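Local coordinates for muconate lactonizing enzyme (Corynebacterium glutamicum, PDB 3I4K), which belongs to the muconate lactonizing enzyme family of the enolase superfamily, pairing an N-terminal capping domain with a TIM-barrel-like domain that carries a magnesium ion, at residues Q9-R14 / V39-E44; R84-L89 / V112-A117. One frame throughout, in Å; residues are numbered along the deposited sequence.

Contact 1 (Q9-R14 / V39-E44); sequences QKVESR and VSVHLE
The antiparallel beta hairpin of the enolase-type N-terminal domain, built from strands 8-25 and 30-43, has its open end here, with K10 opposite H42, V11 opposite V41, E12 opposite S40 and S13 opposite V39. The N-to-C directions of the short strand axes are 164° apart, nearly antiparallel. S40 and E12 exchange two backbone hydrogen bonds, the S40 N to E12 O bond being 2.8 Å. Near the end of the ladder the pairing is distorted: H42 O accepts from Q9 N at 2.8 Å and, weakly, from K10 N at 3.3 Å, so two residues face one, a classic beta bulge. On the face bearing V11 and V41, the methyls V11 CG1 and V41 CG2 meet side by side at 3.7 Å, and helices 66-81 and 104-121 pack against this face. The other face is polar. K10 lays CE over one face of the H42 ring, 4.0 Å from its centroid, a CH-pi contact; the bend at chi3 (59°) turns the otherwise extended chain over the ring and leaves NZ 3.6 Å from E12 OE2 in a salt bridge. The E12 carboxylate stands almost perpendicular to the imidazole, and the H42 NE2 to E12 OE1 bond is weak. R14 binds this carboxylate end-on: NH1 and NH2 both converge on E12 OE1 from the same face, above the carboxylate plane, with NH2 at 2.9 Å.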
ATOM      1  N   GLN A   9      25.554   7.854   6.428  1.00 64.89           N
ATOM      2  CA  GLN A   9      26.765   7.896   7.239  1.00 66.03           C
ATOM      3  C   GLN A   9      26.458   7.900   8.724  1.00 65.48           C
ATOM      4  O   GLN A   9      27.140   7.243   9.510  1.00 65.01           O
ATOM      5  CB  GLN A   9      27.590   9.147   6.911  1.00 67.68           C
ATOM      6  CG  GLN A   9      27.856   9.371   5.430  1.00 72.84           C
ATOM      7  CD  GLN A   9      28.603   8.218   4.778  1.00 75.59           C
ATOM      8  OE1 GLN A   9      29.753   7.930   5.122  1.00 76.90           O
ATOM      9  NE2 GLN A   9      27.950   7.552   3.831  1.00 76.96           N
ATOM     10  N   LYS A  10      25.423   8.636   9.107  1.00 65.01           N
ATOM     11  CA  LYS A  10      25.084   8.745  10.514  1.00 65.53           C
ATOM     12  C   LYS A  10      23.606   9.043  10.760  1.00 63.96           C
ATOM     13  O   LYS A  10      22.918   9.600   9.905  1.00 63.66           O
ATOM     14  CB  LYS A  10      25.964   9.846  11.127  1.00 66.66           C
ATOM     15  CG  LYS A  10      25.715  10.177  12.590  1.00 69.06           C
ATOM     16  CD  LYS A  10      26.609  11.333  13.055  1.00 69.91           C
ATOM     17  CE  LYS A  10      26.378  12.597  12.229  1.00 71.21           C
ATOM     18  NZ  LYS A  10      27.219  13.749  12.676  1.00 71.96           N
ATOM     19  N   VAL A  11      23.129   8.653  11.937  1.00 62.46           N
ATOM     20  CA  VAL A  11      21.750   8.893  12.349  1.00 61.95           C
ATOM     21  C   VAL A  11      21.788   9.370  13.796  1.00 60.48           C
ATOM     22  O   VAL A  11      22.325   8.683  14.662  1.00 60.26           O
ATOM     23  CB  VAL A  11      20.898   7.607  12.278  1.00 61.20           C
ATOM     24  CG1 VAL A  11      20.555   7.273  10.837  1.00 61.80           C
ATOM     25  CG2 VAL A  11      21.663   6.469  12.890  1.00 61.75           C
ATOM     26  N   GLU A  12      21.231  10.550  14.054  1.00 60.16           N
ATOM     27  CA  GLU A  12      21.214  11.106  15.403  1.00 59.94           C
ATOM     28  C   GLU A  12      19.785  11.269  15.896  1.00 58.97           C
ATOM     29  O   GLU A  12      18.862  11.404  15.098  1.00 58.77           O
ATOM     30  CB  GLU A  12      21.892  12.480  15.434  1.00 61.05           C
ATOM     31  CG  GLU A  12      23.310  12.525  14.883  1.00 63.29           C
ATOM     32  CD  GLU A  12      23.936  13.909  15.019  1.00 64.60           C
ATOM     33  OE1 GLU A  12      23.283  14.903  14.627  1.00 62.90           O
ATOM     34  OE2 GLU A  12      25.082  13.997  15.516  1.00 65.65           O
ATOM     35  N   SER A  13      19.610  11.269  17.215  1.00 58.34           N
ATOM     36  CA  SER A  13      18.289  11.433  17.815  1.00 58.22           C
ATOM     37  C   SER A  13      18.352  12.443  18.954  1.00 57.92           C
ATOM     38  O   SER A  13      19.153  12.301  19.880  1.00 58.33           O
ATOM     39  CB  SER A  13      17.764  10.091  18.342  1.00 57.32           C
ATOM     40  OG  SER A  13      18.596   9.568  19.365  1.00 56.04           O
ATOM     41  N   ARG A  14      17.506  13.464  18.879  1.00 57.07           N
ATOM     42  CA  ARG A  14      17.472  14.498  19.902  1.00 57.87           C
ATOM     43  C   ARG A  14      16.101  14.582  20.555  1.00 56.94           C
ATOM     44  O   ARG A  14      15.079  14.622  19.867  1.00 56.04           O
ATOM     45  CB  ARG A  14      17.799  15.869  19.299  1.00 60.74           C
ATOM     46  CG  ARG A  14      19.189  16.005  18.700  1.00 63.29           C
ATOM     47  CD  ARG A  14      19.384  17.396  18.098  1.00 65.35           C
ATOM     48  NE  ARG A  14      20.758  17.604  17.645  1.00 69.85           N
ATOM     49  CZ  ARG A  14      21.326  16.950  16.635  1.00 71.19           C
ATOM     50  NH1 ARG A  14      20.642  16.040  15.953  1.00 71.34           N
ATOM     51  NH2 ARG A  14      22.588  17.201  16.310  1.00 72.72           N
ATOM     52  N   VAL A  39      14.664  12.739  15.055  1.00 47.89           N
ATOM     53  CA  VAL A  39      15.674  11.838  14.519  1.00 47.88           C
ATOM     54  C   VAL A  39      16.140  12.359  13.165  1.00 46.68           C
ATOM     55  O   VAL A  39      15.337  12.839  12.369  1.00 46.09           O
ATOM     56  CB  VAL A  39      15.103  10.401  14.356  1.00 47.99           C
ATOM     57  CG1 VAL A  39      16.181   9.464  13.842  1.00 49.38           C
ATOM     58  CG2 VAL A  39      14.569   9.899  15.691  1.00 49.54           C
ATOM     59  N   SER A  40      17.438  12.275  12.909  1.00 46.24           N
ATOM     60  CA  SER A  40      17.976  12.750  11.643  1.00 46.06           C
ATOM     61  C   SER A  40      18.852  11.709  10.978  1.00 47.15           C
ATOM     62  O   SER A  40      19.622  11.008  11.641  1.00 47.39           O
ATOM     63  CB  SER A  40      18.792  14.029  11.851  1.00 46.23           C
ATOM     64  OG  SER A  40      19.895  13.793  12.706  1.00 47.10           O
ATOM     65  N   VAL A  41      18.717  11.611   9.660  1.00 47.02           N
ATOM     66  CA  VAL A  41      19.504  10.688   8.867  1.00 48.72           C
ATOM     67  C   VAL A  41      20.440  11.536   8.004  1.00 50.32           C
ATOM     68  O   VAL A  41      19.997  12.369   7.206  1.00 49.74           O
ATOM     69  CB  VAL A  41      18.597   9.792   7.988  1.00 48.64           C
ATOM     70  CG1 VAL A  41      19.434   8.974   7.012  1.00 48.35           C
ATOM     71  CG2 VAL A  41      17.811   8.845   8.886  1.00 48.13           C
ATOM     72  N   HIS A  42      21.738  11.322   8.199  1.00 52.78           N
ATOM     73  CA  HIS A  42      22.782  12.061   7.496  1.00 54.51           C
ATOM     74  C   HIS A  42      23.357  11.246   6.349  1.00 54.72           C
ATOM     75  O   HIS A  42      23.931  10.175   6.554  1.00 54.30           O
ATOM     76  CB  HIS A  42      23.886  12.423   8.489  1.00 56.41           C
ATOM     77  CG  HIS A  42      23.390  13.166   9.690  1.00 58.62           C
ATOM     78  ND1 HIS A  42      23.152  14.524   9.679  1.00 59.84           N
ATOM     79  CD2 HIS A  42      23.041  12.734  10.924  1.00 58.95           C
ATOM     80  CE1 HIS A  42      22.678  14.896  10.855  1.00 60.16           C
ATOM     81  NE2 HIS A  42      22.599  13.827  11.629  1.00 59.48           N
ATOM     82  N   LEU A  43      23.197  11.770   5.139  1.00 56.44           N
ATOM     83  CA  LEU A  43      23.675  11.094   3.944  1.00 59.37           C
ATOM     84  C   LEU A  43      25.029  11.603   3.456  1.00 60.87           C
ATOM     85  O   LEU A  43      25.355  12.784   3.593  1.00 62.11           O
ATOM     86  CB  LEU A  43      22.645  11.231   2.819  1.00 59.07           C
ATOM     87  CG  LEU A  43      21.247  10.648   3.043  1.00 58.91           C
ATOM     88  CD1 LEU A  43      20.421  10.827   1.780  1.00 58.79           C
ATOM     89  CD2 LEU A  43      21.350   9.174   3.400  1.00 57.13           C
ATOM     90  N   GLU A  44      25.803  10.688   2.880  1.00 61.60           N
ATOM     91  CA  GLU A  44      27.125  10.977   2.342  1.00 63.13           C
ATOM     92  C   GLU A  44      27.173  12.291   1.566  1.00 62.49           C
ATOM     93  O   GLU A  44      28.134  13.048   1.680  1.00 63.80           O
ATOM     94  CB  GLU A  44      27.563   9.824   1.434  1.00 66.19           C
ATOM     95  CG  GLU A  44      28.905  10.020   0.768  1.00 69.93           C
ATOM     96  CD  GLU A  44      29.991  10.305   1.773  1.00 72.96           C
ATOM     97  OE1 GLU A  44      30.139   9.503   2.719  1.00 74.64           O
ATOM     98  OE2 GLU A  44      30.694  11.328   1.617  1.00 75.01           O
TER

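Contact 2 (R84-L89 / V112-A117)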
ATOM      1  N   ARG A  84      24.407   1.931   4.377  1.00 57.69           N
ATOM      2  CA  ARG A  84      23.482   1.523   3.319  1.00 56.21           C
ATOM      3  C   ARG A  84      22.881   2.729   2.620  1.00 55.80           C
ATOM      4  O   ARG A  84      22.771   3.798   3.214  1.00 56.45           O
ATOM      5  CB  ARG A  84      22.362   0.654   3.897  1.00 55.71           C
ATOM      6  CG  ARG A  84      22.860  -0.632   4.527  1.00 53.97           C
ATOM      7  CD  ARG A  84      21.732  -1.442   5.139  1.00 52.76           C
ATOM      8  NE  ARG A  84      20.814  -1.965   4.130  1.00 53.05           N
ATOM      9  CZ  ARG A  84      19.788  -2.762   4.410  1.00 53.35           C
ATOM     10  NH1 ARG A  84      19.555  -3.124   5.668  1.00 51.97           N
ATOM     11  NH2 ARG A  84      18.998  -3.200   3.438  1.00 51.80           N
ATOM     12  N   ALA A  85      22.498   2.557   1.358  1.00 54.15           N
ATOM     13  CA  ALA A  85      21.900   3.645   0.590  1.00 53.39           C
ATOM     14  C   ALA A  85      20.479   3.896   1.091  1.00 52.78           C
ATOM     15  O   ALA A  85      19.748   2.956   1.395  1.00 53.63           O
ATOM     16  CB  ALA A  85      21.879   3.292  -0.897  1.00 51.41           C
ATOM     17  N   VAL A  86      20.090   5.163   1.176  1.00 51.98           N
ATOM     18  CA  VAL A  86      18.758   5.517   1.644  1.00 50.21           C
ATOM     19  C   VAL A  86      17.725   5.029   0.628  1.00 50.63           C
ATOM     20  O   VAL A  86      16.533   4.936   0.932  1.00 50.70           O
ATOM     21  CB  VAL A  86      18.622   7.050   1.838  1.00 49.57           C
ATOM     22  CG1 VAL A  86      18.501   7.735   0.498  1.00 50.83           C
ATOM     23  CG2 VAL A  86      17.416   7.371   2.717  1.00 50.66           C
ATOM     24  N   SER A  87      18.196   4.713  -0.577  1.00 48.47           N
ATOM     25  CA  SER A  87      17.326   4.230  -1.637  1.00 48.35           C
ATOM     26  C   SER A  87      16.967   2.759  -1.414  1.00 47.79           C
ATOM     27  O   SER A  87      16.328   2.132  -2.252  1.00 49.05           O
ATOM     28  CB  SER A  87      17.999   4.412  -3.008  1.00 47.14           C
ATOM     29  OG  SER A  87      19.151   3.597  -3.140  1.00 42.75           O
ATOM     30  N   GLU A  88      17.398   2.215  -0.280  1.00 48.79           N
ATOM     31  CA  GLU A  88      17.095   0.832   0.095  1.00 48.37           C
ATOM     32  C   GLU A  88      16.006   0.884   1.164  1.00 46.04           C
ATOM     33  O   GLU A  88      15.753  -0.097   1.857  1.00 46.41           O
ATOM     34  CB  GLU A  88      18.320   0.144   0.694  1.00 49.46           C
ATOM     35  CG  GLU A  88      19.372  -0.279  -0.299  1.00 53.46           C
ATOM     36  CD  GLU A  88      20.574  -0.894   0.382  1.00 53.92           C
ATOM     37  OE1 GLU A  88      20.414  -1.917   1.079  1.00 52.88           O
ATOM     38  OE2 GLU A  88      21.684  -0.346   0.223  1.00 59.58           O
ATOM     39  N   LEU A  89      15.391   2.050   1.290  1.00 45.26           N
ATOM     40  CA  LEU A  89      14.346   2.310   2.266  1.00 45.50           C
ATOM     41  C   LEU A  89      13.514   1.070   2.629  1.00 46.56           C
ATOM     42  O   LEU A  89      13.632   0.544   3.744  1.00 46.54           O
ATOM     43  CB  LEU A  89      13.452   3.443   1.736  1.00 45.47           C
ATOM     44  CG  LEU A  89      12.312   4.082   2.540  1.00 44.89           C
ATOM     45  CD1 LEU A  89      12.214   3.520   3.950  1.00 44.07           C
ATOM     46  CD2 LEU A  89      12.537   5.575   2.558  1.00 42.34           C
ATOM     47  N   VAL A 112      10.445   8.084   8.381  1.00 41.76           N
ATOM     48  CA  VAL A 112      10.275   9.451   7.901  1.00 43.68           C
ATOM     49  C   VAL A 112      11.603  10.152   7.616  1.00 44.73           C
ATOM     50  O   VAL A 112      11.724  10.872   6.629  1.00 44.61           O
ATOM     51  CB  VAL A 112       9.468  10.295   8.898  1.00 42.71           C
ATOM     52  CG1 VAL A 112       9.474  11.760   8.473  1.00 43.31           C
ATOM     53  CG2 VAL A 112       8.033   9.786   8.951  1.00 43.08           C
ATOM     54  N   ALA A 113      12.593   9.940   8.479  1.00 46.53           N
ATOM     55  CA  ALA A 113      13.908  10.549   8.290  1.00 47.85           C
ATOM     56  C   ALA A 113      14.501  10.073   6.967  1.00 47.82           C
ATOM     57  O   ALA A 113      15.074  10.861   6.221  1.00 49.18           O
ATOM     58  CB  ALA A 113      14.838  10.183   9.447  1.00 45.77           C
HETATM   59  N   MSE A 114      14.352   8.785   6.677  1.00 48.39           N
HETATM   60  CA  MSE A 114      14.870   8.226   5.438  1.00 49.17           C
HETATM   61  C   MSE A 114      14.146   8.770   4.212  1.00 49.01           C
HETATM   62  O   MSE A 114      14.765   9.026   3.177  1.00 48.64           O
HETATM   63  CB  MSE A 114      14.789   6.702   5.470  1.00 50.79           C
HETATM   64  CG  MSE A 114      15.825   6.088   6.385  1.00 53.54           C
HETATM   65 SE   MSE A 114      16.125   4.228   6.009  1.00 62.49          SE
HETATM   66  CE  MSE A 114      16.484   4.361   4.118  1.00 58.87           C
ATOM     67  N   HIS A 115      12.838   8.954   4.332  1.00 48.51           N
ATOM     68  CA  HIS A 115      12.048   9.484   3.234  1.00 48.57           C
ATOM     69  C   HIS A 115      12.478  10.917   2.953  1.00 50.05           C
ATOM     70  O   HIS A 115      12.650  11.306   1.798  1.00 48.19           O
ATOM     71  CB  HIS A 115      10.558   9.447   3.580  1.00 48.87           C
ATOM     72  CG  HIS A 115       9.895   8.140   3.266  1.00 50.64           C
ATOM     73  ND1 HIS A 115       9.349   7.859   2.031  1.00 50.13           N
ATOM     74  CD2 HIS A 115       9.706   7.032   4.021  1.00 50.18           C
ATOM     75  CE1 HIS A 115       8.853   6.635   2.040  1.00 49.64           C
ATOM     76  NE2 HIS A 115       9.057   6.111   3.236  1.00 51.98           N
ATOM     77  N   ASP A 116      12.649  11.700   4.013  1.00 49.74           N
ATOM     78  CA  ASP A 116      13.065  13.092   3.870  1.00 51.05           C
ATOM     79  C   ASP A 116      14.430  13.163   3.169  1.00 50.12           C
ATOM     80  O   ASP A 116      14.572  13.807   2.134  1.00 49.56           O
ATOM     81  CB  ASP A 116      13.119  13.756   5.258  1.00 50.97           C
ATOM     82  CG  ASP A 116      13.192  15.280   5.192  1.00 51.68           C
ATOM     83  OD1 ASP A 116      12.590  15.889   4.277  1.00 48.85           O
ATOM     84  OD2 ASP A 116      13.832  15.874   6.086  1.00 54.03           O
ATOM     85  N   ALA A 117      15.420  12.472   3.726  1.00 50.70           N
ATOM     86  CA  ALA A 117      16.766  12.454   3.164  1.00 51.71           C
ATOM     87  C   ALA A 117      16.786  12.059   1.687  1.00 52.02           C
ATOM     88  O   ALA A 117      17.555  12.612   0.897  1.00 51.21           O
ATOM     89  CB  ALA A 117      17.650  11.501   3.971  1.00 51.51           C
TER
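V86 and L89 pack on M114, and L89 also on H115, with no hydrogen bond between 84-89 and 112-117. V86 CG2 lies 3.4 Å from the M114 CE methyl, tighter than usual for two carbons, and the two side chains overlap along their flanks while running opposite ways. M114 is modelled as selenomethionine; its chain bends at chi3 (53°), turning CE back toward the loop, where it also lies 3.5 Å from L89 CA. L89 CD2 reaches M114 CB at 3.8 Å, while A117 CB sits farther out beside V86 CG2.

A CH-pi contact adds to this packing. L89 CD2 stands 3.6 Å from the centroid of the H115 ring and 13° off its normal, so the methyl is centred over one face. V86, in the short 3-10 turn 86-87, and L89, three residues on, pack on helix 104-121 within the helical part of the enolase-type N-terminal domain. From helix 89-99, I92 and M93 also pack on M114, and L89 touches G131 of the second subunit.

A salt bridge lies within 84-89: R84 grips E88 side-on, NE and NH2 both reaching E88 OE1 from the same face of the carboxylate; R84 NH1 also forms a salt bridge with D95 on helix 89-99. The other oxygen, E88 OE2, accepts from A85 N at 3.2 Å, the donor lying above the carboxylate plane.

Overall arrangement
From the N terminus, strand 8-25 leads through a hairpin turn into strand 30-43, and contact 1 closes that excursion by pairing 9-14 with 39-44. The chain then adds strand 48-53 and helix 66-81 before reaching 84-89. Contact 2 closes a second loop, made largely of helix, when 112-117 on helix 104-121 returns to that segment. The loops follow in series, neither nesting nor crossing. Their centres are nevertheless about 10 Å apart, and they touch directly: V41 CG2 lies 3.3 Å from A113 CB, and L43 CD2 lies 3.8 Å from V86 CB. Contact 1 holds two sheet strands and contact 2 the helical part; this packing between them joins the two.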